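Long-range contacts in ancylostoma secreted protein 1 (PDB 3NT8), which is a secreted hookworm protein built of two CAP domains and probably associated with the transition of infective larvae to parasitism: residues F25-S30 against A77-L82; Q81-I86 against G161-V166; V99-M104 against A172-Y177; M69-W74 against L213-P218. One frame throughout, in Å; residues are numbered along the deposited sequence.

Interactions 1, 2 and 3 belong to the first CAP domain, and interaction 4 ties segment 69-74 to the disulfide-linked strand 213-215. Interactions 1 and 2 both use helix 76-85: one side meets the N-terminal loop through a carboxylate, amides and a water at the surface, while another is pressed on strand 159-167 in a buried contact with one side-chain hydrogen bond. Interaction 3, also buried, is mainly a backbone ladder, with side-chain bonds from Ser174 and Gln101. It joins interaction 2 through the Cys162-Cys175 disulfide, their centres about 8 Å apart. Interaction 4, partly buried, pairs Met69-Lys71 with strand 213-215 by two backbone bonds and a ring face, and Trp74 of its segment 69-74 hydrogen-bonds to Glu79 of interaction 1.

Interaction 1 of 4, residues F25-S30 against A77-L82; sequences FGCSNS and AMEQQL
A polar surface contact joins the N-terminal loop to one side of helix 76-85, with Asn29 reaching Glu79 by its side-chain amide. Asn29 ND2 donates to Glu79 OE2 at 2.9 Å, and the N-H points almost straight at the oxygen (171°). The acceptor lies in the amide plane of Asn29, yet the carboxylate receives the bond on its anti side, with the two planes 67° apart. Glu79 spans the gap because CG stands anti to the backbone N (chi1 -180°) and the chain stays extended beyond it. Its OE2 also forms a salt bridge with Arg37, and OE1 takes a hydrogen bond from Trp74, so both carboxylate oxygens are held in a buried position. The contact lies beside the Cys27-Cys76 disulfide, which ties the loop covalently to the start of this helix of the CAP domain; Cys27 SG rests 3.4 Å from Glu79 OE1. Asn29 ND2 has a second acceptor in Gln83 one helical turn further on. On the other end of the amide, a water bridges the residues: it donates to Asn29 OD1 at 2.8 Å and accepts from Gln80 NE2 at 3.0 Å. Gln80 OE1 packs against Asn29 CB at 3.5 Å.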
loop_
_atom_site.group_PDB
_atom_site.type_symbol
_atom_site.label_atom_id
_atom_site.label_comp_id
_atom_site.label_asym_id
_atom_site.label_seq_id
_atom_site.Cartn_x
_atom_site.Cartn_y
_atom_site.Cartn_z
ATOM N N PHE A 25 -17.918 -22.262 -1.918
ATOM C CA PHE A 25 -18.264 -20.877 -2.334
ATOM C C PHE A 25 -19.402 -20.246 -1.548
ATOM O O PHE A 25 -19.192 -19.266 -0.833
ATOM C CB PHE A 25 -18.409 -20.745 -3.854
ATOM C CG PHE A 25 -17.134 -21.093 -4.596
ATOM C CD1 PHE A 25 -16.007 -20.260 -4.512
ATOM C CD2 PHE A 25 -17.040 -22.261 -5.343
ATOM C CE1 PHE A 25 -14.842 -20.580 -5.163
ATOM C CE2 PHE A 25 -15.843 -22.598 -5.977
ATOM C CZ PHE A 25 -14.751 -21.784 -5.877
ATOM N N GLY A 26 -20.593 -20.831 -1.641
ATOM C CA GLY A 26 -21.739 -20.363 -0.870
ATOM C C GLY A 26 -22.255 -19.037 -1.374
ATOM O O GLY A 26 -22.881 -18.299 -0.619
ATOM N N CYS A 27 -22.019 -18.728 -2.653
ATOM C CA CYS A 27 -22.524 -17.473 -3.221
ATOM C C CYS A 27 -23.905 -17.654 -3.827
ATOM O O CYS A 27 -24.204 -18.673 -4.448
ATOM C CB CYS A 27 -21.556 -16.840 -4.231
ATOM S SG CYS A 27 -19.778 -16.693 -3.683
ATOM N N SER A 28 -24.739 -16.646 -3.645
ATOM C CA SER A 28 -26.101 -16.706 -4.148
ATOM C C SER A 28 -26.164 -16.327 -5.621
ATOM O O SER A 28 -27.103 -16.657 -6.297
ATOM C CB SER A 28 -27.069 -15.845 -3.320
ATOM O OG SER A 28 -26.654 -14.475 -3.125
ATOM N N ASN A 29 -25.128 -15.685 -6.138
ATOM C CA ASN A 29 -25.260 -15.123 -7.482
ATOM C C ASN A 29 -25.441 -16.262 -8.490
ATOM O O ASN A 29 -24.641 -17.208 -8.499
ATOM C CB ASN A 29 -24.087 -14.174 -7.806
ATOM C CG ASN A 29 -24.078 -13.712 -9.238
ATOM O OD1 ASN A 29 -25.091 -13.311 -9.790
ATOM N ND2 ASN A 29 -22.895 -13.766 -9.865
ATOM N N SER A 30 -26.534 -16.208 -9.273
ATOM C CA SER A 30 -26.753 -17.148 -10.391
ATOM C C SER A 30 -26.100 -16.678 -11.758
ATOM O O SER A 30 -26.257 -17.339 -12.772
ATOM C CB SER A 30 -28.268 -17.430 -10.559
ATOM O OG SER A 30 -28.952 -16.253 -10.978
ATOM N N ALA A 77 -19.541 -11.124 -1.675
ATOM C CA ALA A 77 -20.000 -9.779 -1.621
ATOM C C ALA A 77 -19.284 -9.009 -2.688
ATOM O O ALA A 77 -19.889 -8.156 -3.369
ATOM C CB ALA A 77 -19.702 -9.189 -0.236
ATOM N N MET A 78 -17.981 -9.282 -2.857
ATOM C CA MET A 78 -17.211 -8.635 -3.938
ATOM C C MET A 78 -17.739 -9.062 -5.288
ATOM O O MET A 78 -17.997 -8.197 -6.118
ATOM C CB MET A 78 -15.699 -8.880 -3.833
ATOM C CG MET A 78 -15.068 -7.904 -2.864
ATOM S SD MET A 78 -13.474 -8.485 -2.405
ATOM C CE MET A 78 -12.657 -8.272 -3.979
ATOM N N GLU A 79 -17.943 -10.366 -5.470
ATOM C CA GLU A 79 -18.547 -10.920 -6.684
ATOM C C GLU A 79 -19.898 -10.302 -7.006
ATOM O O GLU A 79 -20.171 -9.933 -8.171
ATOM C CB GLU A 79 -18.703 -12.436 -6.586
ATOM C CG GLU A 79 -19.348 -13.082 -7.876
ATOM C CD GLU A 79 -19.848 -14.444 -7.621
ATOM O OE1 GLU A 79 -19.391 -15.108 -6.673
ATOM O OE2 GLU A 79 -20.753 -14.898 -8.338
ATOM N N GLN A 80 -20.744 -10.152 -5.992
ATOM C CA GLN A 80 -22.144 -9.726 -6.238
ATOM C C GLN A 80 -22.165 -8.289 -6.655
ATOM O O GLN A 80 -22.927 -7.897 -7.536
ATOM C CB GLN A 80 -23.007 -9.915 -4.972
ATOM C CG GLN A 80 -24.505 -9.445 -5.155
ATOM C CD GLN A 80 -25.297 -10.362 -6.095
ATOM O OE1 GLN A 80 -25.400 -11.567 -5.871
ATOM N NE2 GLN A 80 -25.840 -9.777 -7.170
ATOM N N GLN A 81 -21.363 -7.476 -5.981
ATOM C CA GLN A 81 -21.313 -6.074 -6.320
ATOM C C GLN A 81 -20.827 -5.838 -7.751
ATOM O O GLN A 81 -21.395 -5.042 -8.458
ATOM C CB GLN A 81 -20.465 -5.293 -5.296
ATOM C CG GLN A 81 -20.675 -3.814 -5.416
ATOM C CD GLN A 81 -20.147 -3.014 -4.229
ATOM O OE1 GLN A 81 -19.554 -3.571 -3.277
ATOM N NE2 GLN A 81 -20.376 -1.698 -4.276
ATOM N N LEU A 82 -19.788 -6.555 -8.157
ATOM C CA LEU A 82 -19.261 -6.425 -9.481
ATOM C C LEU A 82 -20.294 -6.922 -10.527
ATOM O O LEU A 82 -20.447 -6.323 -11.614
ATOM C CB LEU A 82 -17.949 -7.191 -9.595
ATOM C CG LEU A 82 -17.357 -7.352 -10.980
ATOM C CD1 LEU A 82 -17.030 -5.988 -11.477
ATOM C CD2 LEU A 82 -16.112 -8.184 -10.939
HETATM O O HOH W 1 -27.073 -11.364 -9.374
#

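Interaction 2 of 4, residues Q81-I86 against G161-V166; sequences QLQDAI and GCAYKV
Helix-on-sheet packing of the CAP domain brings Leu82 and Gln83 of helix 76-85, with Ile86 just beyond, onto strand 159-167. The short axes run 7.5 Å apart and in nearly the same direction, 25° from parallel, so Gln83 lies by Ala163 and Ile86 by Lys165. Ala163 occupies the middle, its CB directed at the helix and met by Gln83 OE1 at 3.5 Å. Gln83 then passes along this methyl group: its chain leaves with CG anti to the backbone N (chi1 179°) and bends at chi2, which turns the amide along the strand. There NE2 donates to Tyr164 O at 3.1 Å, the N-H nearly straight at the acceptor. The oxygen lies close to the Gln83 amide plane, but the donor stands above the carbonyl plane, 41° out of it. The other end of the same amide, OE1, accepts from Asn29 ND2 of the N-terminal loop, so both ends are held and the flip of the group is settled.

The CAP fold is a three-layer alpha-beta-alpha sandwich, and helix 76-85 lies on one face of its sheet. Leu82 sends CD2 to Gly161 O at 3.4 Å. Ile86 lays CD1 over the backbone, 3.7 Å from Ala163 O and 4.3 Å from Ala163 CB. Beyond it, Lys165 CB touches Ile86 O at 3.4 Å, while the lysine chain bends at chi2 and its NZ hydrogen-bonds to Gln87. On the reverse face of the strand, Cys162 is disulfide-bonded to Cys175 and Tyr164 OH hydrogen-bonds to Asp36.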
loop_
_atom_site.group_PDB
_atom_site.type_symbol
_atom_site.label_atom_id
_atom_site.label_comp_id
_atom_site.label_asym_id
_atom_site.label_seq_id
_atom_site.Cartn_x
_atom_site.Cartn_y
_atom_site.Cartn_z
ATOM N N GLN A 81 -21.363 -7.476 -5.981
ATOM C CA GLN A 81 -21.313 -6.074 -6.320
ATOM C C GLN A 81 -20.827 -5.838 -7.751
ATOM O O GLN A 81 -21.395 -5.042 -8.458
ATOM C CB GLN A 81 -20.465 -5.293 -5.296
ATOM C CG GLN A 81 -20.675 -3.814 -5.416
ATOM C CD GLN A 81 -20.147 -3.014 -4.229
ATOM O OE1 GLN A 81 -19.554 -3.571 -3.277
ATOM N NE2 GLN A 81 -20.376 -1.698 -4.276
ATOM N N LEU A 82 -19.788 -6.555 -8.157
ATOM C CA LEU A 82 -19.261 -6.425 -9.481
ATOM C C LEU A 82 -20.294 -6.922 -10.527
ATOM O O LEU A 82 -20.447 -6.323 -11.614
ATOM C CB LEU A 82 -17.949 -7.191 -9.595
ATOM C CG LEU A 82 -17.357 -7.352 -10.980
ATOM C CD1 LEU A 82 -17.030 -5.988 -11.477
ATOM C CD2 LEU A 82 -16.112 -8.184 -10.939
ATOM N N GLN A 83 -20.992 -7.998 -10.176
ATOM C CA GLN A 83 -22.003 -8.537 -11.080
ATOM C C GLN A 83 -23.113 -7.503 -11.358
ATOM O O GLN A 83 -23.559 -7.371 -12.499
ATOM C CB GLN A 83 -22.569 -9.845 -10.543
ATOM C CG GLN A 83 -23.648 -10.436 -11.453
ATOM C CD GLN A 83 -23.040 -11.282 -12.543
ATOM O OE1 GLN A 83 -22.582 -12.350 -12.259
ATOM N NE2 GLN A 83 -23.032 -10.801 -13.775
ATOM N N ASP A 84 -23.537 -6.793 -10.315
ATOM C CA ASP A 84 -24.570 -5.759 -10.410
ATOM C C ASP A 84 -24.131 -4.582 -11.282
ATOM O O ASP A 84 -24.959 -3.875 -11.844
ATOM C CB ASP A 84 -24.985 -5.260 -9.014
ATOM C CG ASP A 84 -25.689 -6.306 -8.223
ATOM O OD1 ASP A 84 -26.373 -7.152 -8.830
ATOM O OD2 ASP A 84 -25.588 -6.288 -6.980
ATOM N N ALA A 85 -22.819 -4.403 -11.435
ATOM C CA ALA A 85 -22.310 -3.216 -12.106
ATOM C C ALA A 85 -22.106 -3.400 -13.583
ATOM O O ALA A 85 -21.997 -2.426 -14.329
ATOM C CB ALA A 85 -21.055 -2.717 -11.444
ATOM N N ILE A 86 -22.068 -4.657 -14.008
ATOM C CA ILE A 86 -21.779 -4.976 -15.395
ATOM C C ILE A 86 -23.008 -5.485 -16.167
ATOM O O ILE A 86 -22.869 -6.083 -17.236
ATOM C CB ILE A 86 -20.551 -5.958 -15.517
ATOM C CG1 ILE A 86 -20.859 -7.337 -14.877
ATOM C CG2 ILE A 86 -19.332 -5.353 -14.805
ATOM C CD1 ILE A 86 -19.855 -8.423 -15.241
ATOM N N GLY A 161 -12.951 -11.216 -6.451
ATOM C CA GLY A 161 -14.350 -11.322 -6.895
ATOM C C GLY A 161 -14.466 -11.139 -8.395
ATOM O O GLY A 161 -14.077 -10.089 -8.927
ATOM N N CYS A 162 -14.975 -12.156 -9.089
ATOM C CA CYS A 162 -15.101 -12.036 -10.550
ATOM C C CYS A 162 -16.531 -12.414 -11.017
ATOM O O CYS A 162 -17.223 -13.182 -10.317
ATOM C CB CYS A 162 -14.059 -12.884 -11.307
ATOM S SG CYS A 162 -12.325 -12.864 -10.821
ATOM N N ALA A 163 -16.910 -11.904 -12.205
ATOM C CA ALA A 163 -18.181 -12.141 -12.838
ATOM C C ALA A 163 -18.095 -11.816 -14.348
ATOM O O ALA A 163 -17.262 -11.009 -14.727
ATOM C CB ALA A 163 -19.293 -11.280 -12.120
ATOM N N TYR A 164 -18.876 -12.493 -15.206
ATOM C CA TYR A 164 -19.076 -12.077 -16.610
ATOM C C TYR A 164 -20.578 -11.770 -16.838
ATOM O O TYR A 164 -21.393 -12.117 -16.008
ATOM C CB TYR A 164 -18.538 -13.080 -17.627
ATOM C CG TYR A 164 -19.133 -14.465 -17.468
ATOM C CD1 TYR A 164 -20.483 -14.730 -17.812
ATOM C CD2 TYR A 164 -18.392 -15.473 -16.912
ATOM C CE1 TYR A 164 -21.044 -15.991 -17.620
ATOM C CE2 TYR A 164 -18.935 -16.730 -16.703
ATOM C CZ TYR A 164 -20.270 -16.980 -17.057
ATOM O OH TYR A 164 -20.810 -18.208 -16.839
ATOM N N LYS A 165 -20.909 -11.016 -17.891
ATOM C CA LYS A 165 -22.280 -10.777 -18.317
ATOM C C LYS A 165 -22.335 -10.767 -19.823
ATOM O O LYS A 165 -21.543 -10.074 -20.430
ATOM C CB LYS A 165 -22.775 -9.444 -17.796
ATOM C CG LYS A 165 -24.234 -9.154 -18.044
ATOM C CD LYS A 165 -25.173 -10.078 -17.302
ATOM C CE LYS A 165 -26.622 -9.602 -17.627
ATOM N NZ LYS A 165 -27.726 -10.262 -16.828
ATOM N N VAL A 166 -23.266 -11.538 -20.414
ATOM C CA VAL A 166 -23.557 -11.479 -21.846
ATOM C C VAL A 166 -24.537 -10.297 -22.180
ATOM O O VAL A 166 -25.548 -10.097 -21.508
ATOM C CB VAL A 166 -24.105 -12.841 -22.387
ATOM C CG1 VAL A 166 -24.414 -12.778 -23.859
ATOM C CG2 VAL A 166 -23.091 -13.948 -22.145
#

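Interaction 3 of 4, residues V99-M104 against A172-Y177; sequences VAQNTM and AVSCIY
Asn102 and Cys175 form the central hydrogen-bonded pair of an antiparallel ladder, with Asn102 N donating to Cys175 O at 2.8 Å and nearly along the C=O axis. Ala100 with Tyr177 and Met104 with Val173 repeat the pairing on either side, though the Met104 N bond is weak; Gln101-Ile176 and Thr103-Ser174 are the non-hydrogen-bonded pairs between.

Asn102 O is gripped twice, by Cys175 N at 3.0 Å and by Ser174 OG at 2.7 Å, which approach from opposite faces of its plane. Ser174 OG lies anti to its own backbone N (chi1 -173°), turned across to the neighbouring strand, and it also accepts from Gln101 NE2 at 3.0 Å in a nearly straight bond (169°). Gln101 OE1 in turn accepts from Ala94 N, fixing the rotation of that amide. Beside Gln101, Val99 CG2 meets Ile176 CG2 at 3.8 Å.

On the other face, Asn102 CB sits at the Tyr177 ring edge, and ND2 makes only a weak bond to Tyr177 OH at 3.3 Å. The strongest partner of the Asn102 amide is Asn151, and ND2 also donates to Ala148 O; the Tyr177 hydroxyl's is His44.

The face bearing Gln101, Ser174 and Ile176, with Val99 beside it, meets helix 76-85; that bearing Asn102, Cys175 and Tyr177 meets helices 119-127 and 147-153. In the CAP-domain sheet 100-107 is an edge strand, and 170-177 lies between it and 159-167.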
loop_
_atom_site.group_PDB
_atom_site.type_symbol
_atom_site.label_atom_id
_atom_site.label_comp_id
_atom_site.label_asym_id
_atom_site.label_seq_id
_atom_site.Cartn_x
_atom_site.Cartn_y
_atom_site.Cartn_z
ATOM N N VAL A 99 -11.680 -1.447 -3.835
ATOM C CA VAL A 99 -11.106 -2.465 -4.717
ATOM C C VAL A 99 -10.480 -1.909 -5.998
ATOM O O VAL A 99 -10.854 -0.819 -6.467
ATOM C CB VAL A 99 -12.167 -3.547 -5.104
ATOM C CG1 VAL A 99 -12.567 -4.411 -3.847
ATOM C CG2 VAL A 99 -13.404 -2.867 -5.803
ATOM N N ALA A 100 -9.535 -2.685 -6.544
ATOM C CA ALA A 100 -9.019 -2.437 -7.880
ATOM C C ALA A 100 -9.794 -3.341 -8.883
ATOM O O ALA A 100 -10.340 -4.355 -8.515
ATOM C CB ALA A 100 -7.538 -2.724 -7.900
ATOM N N GLN A 101 -9.839 -2.950 -10.138
ATOM C CA GLN A 101 -10.617 -3.660 -11.108
ATOM C C GLN A 101 -9.863 -3.953 -12.406
ATOM O O GLN A 101 -9.176 -3.116 -12.927
ATOM C CB GLN A 101 -11.908 -2.876 -11.436
ATOM C CG GLN A 101 -12.793 -3.538 -12.478
ATOM C CD GLN A 101 -14.100 -2.788 -12.680
ATOM O OE1 GLN A 101 -14.261 -1.638 -12.248
ATOM N NE2 GLN A 101 -15.002 -3.407 -13.363
ATOM N N ASN A 102 -10.060 -5.168 -12.901
ATOM C CA ASN A 102 -9.599 -5.626 -14.178
ATOM C C ASN A 102 -10.815 -5.905 -15.065
ATOM O O ASN A 102 -11.799 -6.489 -14.607
ATOM C CB ASN A 102 -8.816 -6.921 -13.992
ATOM C CG ASN A 102 -7.318 -6.706 -13.844
ATOM O OD1 ASN A 102 -6.824 -5.608 -13.974
ATOM N ND2 ASN A 102 -6.595 -7.783 -13.541
ATOM N N THR A 103 -10.736 -5.514 -16.332
ATOM C CA THR A 103 -11.890 -5.566 -17.222
ATOM C C THR A 103 -11.497 -5.895 -18.684
ATOM O O THR A 103 -10.375 -5.537 -19.177
ATOM C CB THR A 103 -12.741 -4.229 -17.160
ATOM O OG1 THR A 103 -13.950 -4.435 -17.884
ATOM C CG2 THR A 103 -11.989 -3.063 -17.797
ATOM N N MET A 104 -12.408 -6.611 -19.347
ATOM C CA MET A 104 -12.176 -7.074 -20.715
ATOM C C MET A 104 -13.510 -7.163 -21.423
ATOM O O MET A 104 -14.494 -7.649 -20.867
ATOM C CB MET A 104 -11.517 -8.450 -20.745
ATOM C CG MET A 104 -11.262 -8.983 -22.073
ATOM S SD MET A 104 -10.000 -8.028 -22.840
ATOM C CE MET A 104 -9.857 -9.066 -24.314
ATOM N N ALA A 172 -18.728 -9.029 -21.266
ATOM C CA ALA A 172 -17.765 -8.362 -20.419
ATOM C C ALA A 172 -17.380 -9.357 -19.320
ATOM O O ALA A 172 -18.264 -10.058 -18.766
ATOM C CB ALA A 172 -18.367 -7.077 -19.848
ATOM N N VAL A 173 -16.076 -9.487 -19.105
ATOM C CA VAL A 173 -15.498 -10.319 -18.059
ATOM C C VAL A 173 -14.587 -9.448 -17.197
ATOM O O VAL A 173 -13.815 -8.682 -17.730
ATOM C CB VAL A 173 -14.663 -11.461 -18.639
ATOM C CG1 VAL A 173 -14.180 -12.358 -17.481
ATOM C CG2 VAL A 173 -15.465 -12.250 -19.709
ATOM N N SER A 174 -14.734 -9.528 -15.883
ATOM C CA SER A 174 -14.159 -8.529 -14.967
ATOM C C SER A 174 -13.850 -9.189 -13.605
ATOM O O SER A 174 -14.477 -10.114 -13.231
ATOM C CB SER A 174 -15.061 -7.279 -14.780
ATOM O OG SER A 174 -14.383 -6.247 -14.005
ATOM N N CYS A 175 -12.837 -8.690 -12.913
ATOM C CA CYS A 175 -12.452 -9.182 -11.580
ATOM C C CYS A 175 -12.082 -7.941 -10.828
ATOM O O CYS A 175 -11.530 -7.009 -11.409
ATOM C CB CYS A 175 -11.218 -10.128 -11.612
ATOM S SG CYS A 175 -11.417 -11.748 -12.335
ATOM N N ILE A 176 -12.420 -7.941 -9.532
ATOM C CA ILE A 176 -12.039 -6.886 -8.602
ATOM C C ILE A 176 -11.226 -7.489 -7.470
ATOM O O ILE A 176 -11.356 -8.687 -7.181
ATOM C CB ILE A 176 -13.266 -6.110 -7.983
ATOM C CG1 ILE A 176 -14.363 -7.053 -7.553
ATOM C CG2 ILE A 176 -13.831 -5.088 -8.918
ATOM C CD1 ILE A 176 -15.310 -6.380 -6.652
ATOM N N TYR A 177 -10.387 -6.667 -6.844
ATOM C CA TYR A 177 -9.343 -7.163 -5.920
ATOM C C TYR A 177 -9.253 -6.215 -4.766
ATOM O O TYR A 177 -9.292 -5.023 -4.981
ATOM C CB TYR A 177 -7.962 -7.182 -6.615
ATOM C CG TYR A 177 -7.931 -7.947 -7.895
ATOM C CD1 TYR A 177 -7.382 -9.243 -7.951
ATOM C CD2 TYR A 177 -8.355 -7.372 -9.067
ATOM C CE1 TYR A 177 -7.315 -9.911 -9.144
ATOM C CE2 TYR A 177 -8.274 -8.055 -10.259
ATOM C CZ TYR A 177 -7.745 -9.316 -10.294
ATOM O OH TYR A 177 -7.711 -10.033 -11.440
#

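Interaction 4 of 4, residues M69-W74 against L213-P218; sequences MYKLSW and LCTKGP
Two backbone hydrogen bonds pair Met69-Lys71 with Cys214: Cys214 N donates to Met69 O at 2.8 Å, and Lys71 N donates to Cys214 O at 2.9 Å, the latter nearly straight at 174°. They flank Tyr70, whose CA comes within 3.3 Å of Cys214 O in a CA-H...O contact, and they amount to a single beta bridge between short extended chains. A water extends the pairing, donating to Lys71 O and accepting from Lys216 N.

The aromatic contact lies on Tyr70. Cys214 CB stands over the centre of the ring, 3.4 Å from its centroid and only 7° off the normal, a CH-pi contact. SG lies over the same ring at 4.6 Å, further from the normal, as a sulfur-aromatic contact, and is bonded to Cys201. Tyr70 CG is anti to the carbonyl carbon (chi1 -77°), which swings the ring back along Cys214; Lys216 N then lies in plane at the ring edge, 3.7 Å from CE1.

Apolar packing is supplied by Leu213. Its CD2 touches Met69 CG at 3.5 Å, the two side chains lying side by side and pointing the same way, whereas Lys71 crosses it at about a right angle and carries its NZ on to a salt bridge with Glu210.

Tyr70 OH hydrogen-bonds to Ser207 and to Tyr204 N, so rim and face of this ring are engaged by the disulfide-bonded segment 213-218 and the loop with Tyr204 and Ser207. Backbone bonds and ring face meet on Cys214 and fix its position against Tyr70, while the water ties the neighbouring Lys71 O to Lys216 N.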
loop_
_atom_site.group_PDB
_atom_site.type_symbol
_atom_site.label_atom_id
_atom_site.label_comp_id
_atom_site.label_asym_id
_atom_site.label_seq_id
_atom_site.Cartn_x
_atom_site.Cartn_y
_atom_site.Cartn_z
ATOM N N MET A 69 3.708 -13.873 -0.541
ATOM C CA MET A 69 2.722 -13.936 -1.624
ATOM C C MET A 69 1.507 -14.639 -1.120
ATOM O O MET A 69 1.555 -15.849 -0.843
ATOM C CB MET A 69 3.263 -14.663 -2.842
ATOM C CG MET A 69 2.263 -14.788 -3.988
ATOM S SD MET A 69 1.817 -13.236 -4.804
ATOM C CE MET A 69 3.307 -12.714 -5.655
ATOM N N TYR A 70 0.424 -13.882 -0.944
ATOM C CA TYR A 70 -0.858 -14.421 -0.424
ATOM C C TYR A 70 -1.764 -15.127 -1.461
ATOM O O TYR A 70 -1.890 -14.713 -2.637
ATOM C CB TYR A 70 -1.648 -13.366 0.395
ATOM C CG TYR A 70 -1.092 -13.170 1.782
ATOM C CD1 TYR A 70 -1.765 -13.697 2.894
ATOM C CD2 TYR A 70 0.158 -12.594 1.978
ATOM C CE1 TYR A 70 -1.258 -13.610 4.141
ATOM C CE2 TYR A 70 0.683 -12.463 3.262
ATOM C CZ TYR A 70 -0.014 -12.951 4.322
ATOM O OH TYR A 70 0.558 -12.807 5.575
ATOM N N LYS A 71 -2.335 -16.225 -1.006
ATOM C CA LYS A 71 -3.328 -16.981 -1.760
ATOM C C LYS A 71 -4.582 -16.154 -1.658
ATOM O O LYS A 71 -4.883 -15.658 -0.580
ATOM C CB LYS A 71 -3.563 -18.318 -1.096
ATOM C CG LYS A 71 -4.451 -19.252 -1.879
ATOM C CD LYS A 71 -4.510 -20.641 -1.213
ATOM C CE LYS A 71 -5.374 -21.617 -2.132
ATOM N NZ LYS A 71 -5.726 -22.908 -1.472
ATOM N N LEU A 72 -5.289 -16.004 -2.764
ATOM C CA LEU A 72 -6.604 -15.357 -2.774
ATOM C C LEU A 72 -7.695 -16.282 -2.295
ATOM O O LEU A 72 -7.674 -17.481 -2.586
ATOM C CB LEU A 72 -6.922 -14.843 -4.226
ATOM C CG LEU A 72 -5.861 -13.904 -4.858
ATOM C CD1 LEU A 72 -6.211 -13.317 -6.275
ATOM C CD2 LEU A 72 -5.629 -12.743 -3.906
ATOM N N SER A 73 -8.651 -15.735 -1.558
ATOM C CA SER A 73 -9.913 -16.411 -1.261
ATOM C C SER A 73 -11.016 -15.722 -2.003
ATOM O O SER A 73 -10.979 -14.492 -2.219
ATOM C CB SER A 73 -10.211 -16.298 0.219
ATOM O OG SER A 73 -9.134 -16.882 0.904
ATOM N N TRP A 74 -12.005 -16.491 -2.424
ATOM C CA TRP A 74 -13.207 -15.879 -3.041
ATOM C C TRP A 74 -14.080 -15.016 -2.111
ATOM O O TRP A 74 -14.291 -15.353 -0.952
ATOM C CB TRP A 74 -14.053 -16.988 -3.694
ATOM C CG TRP A 74 -15.066 -16.485 -4.650
ATOM C CD1 TRP A 74 -16.392 -16.200 -4.378
ATOM C CD2 TRP A 74 -14.869 -16.220 -6.036
ATOM N NE1 TRP A 74 -17.005 -15.768 -5.508
ATOM C CE2 TRP A 74 -16.108 -15.795 -6.550
ATOM C CE3 TRP A 74 -13.752 -16.318 -6.905
ATOM C CZ2 TRP A 74 -16.281 -15.432 -7.884
ATOM C CZ3 TRP A 74 -13.910 -15.952 -8.243
ATOM C CH2 TRP A 74 -15.179 -15.530 -8.720
ATOM N N LEU A 213 2.487 -20.200 -0.691
ATOM C CA LEU A 213 1.507 -19.121 -0.641
ATOM C C LEU A 213 1.105 -18.900 0.787
ATOM O O LEU A 213 0.741 -19.854 1.498
ATOM C CB LEU A 213 0.240 -19.376 -1.524
ATOM C CG LEU A 213 0.396 -19.367 -3.067
ATOM C CD1 LEU A 213 -0.914 -19.734 -3.797
ATOM C CD2 LEU A 213 0.948 -18.039 -3.545
ATOM N N CYS A 214 1.204 -17.646 1.222
ATOM C CA CYS A 214 0.703 -17.286 2.541
ATOM C C CYS A 214 -0.803 -17.306 2.588
ATOM O O CYS A 214 -1.433 -17.032 1.592
ATOM C CB CYS A 214 1.256 -15.915 2.972
ATOM S SG CYS A 214 3.040 -15.987 3.196
ATOM N N THR A 215 -1.386 -17.619 3.741
ATOM C CA THR A 215 -2.828 -17.676 3.865
ATOM C C THR A 215 -3.309 -16.810 5.049
ATOM O O THR A 215 -2.911 -17.031 6.152
ATOM C CB THR A 215 -3.394 -19.127 4.003
ATOM O OG1 THR A 215 -2.955 -19.717 5.224
ATOM C CG2 THR A 215 -2.970 -20.005 2.787
ATOM N N LYS A 216 -4.154 -15.824 4.768
ATOM C CA LYS A 216 -4.581 -14.871 5.740
ATOM C C LYS A 216 -5.624 -15.526 6.630
ATOM O O LYS A 216 -6.525 -16.183 6.152
ATOM C CB LYS A 216 -5.114 -13.605 5.012
ATOM C CG LYS A 216 -5.993 -12.624 5.820
ATOM C CD LYS A 216 -5.162 -11.700 6.657
ATOM C CE LYS A 216 -6.011 -10.868 7.623
ATOM N NZ LYS A 216 -6.890 -9.966 6.825
ATOM N N GLY A 217 -5.455 -15.352 7.936
ATOM C CA GLY A 217 -6.424 -15.875 8.883
ATOM C C GLY A 217 -7.561 -14.902 9.098
ATOM O O GLY A 217 -7.664 -13.887 8.391
ATOM N N PRO A 218 -8.432 -15.202 10.082
ATOM C CA PRO A 218 -9.634 -14.371 10.304
ATOM C C PRO A 218 -9.257 -12.971 10.857
ATOM O O PRO A 218 -8.204 -12.792 11.500
ATOM C CB PRO A 218 -10.490 -15.193 11.322
ATOM C CG PRO A 218 -9.783 -16.566 11.428
ATOM C CD PRO A 218 -8.330 -16.311 11.054
HETATM O O HOH W 2 -5.379 -16.014 2.191
#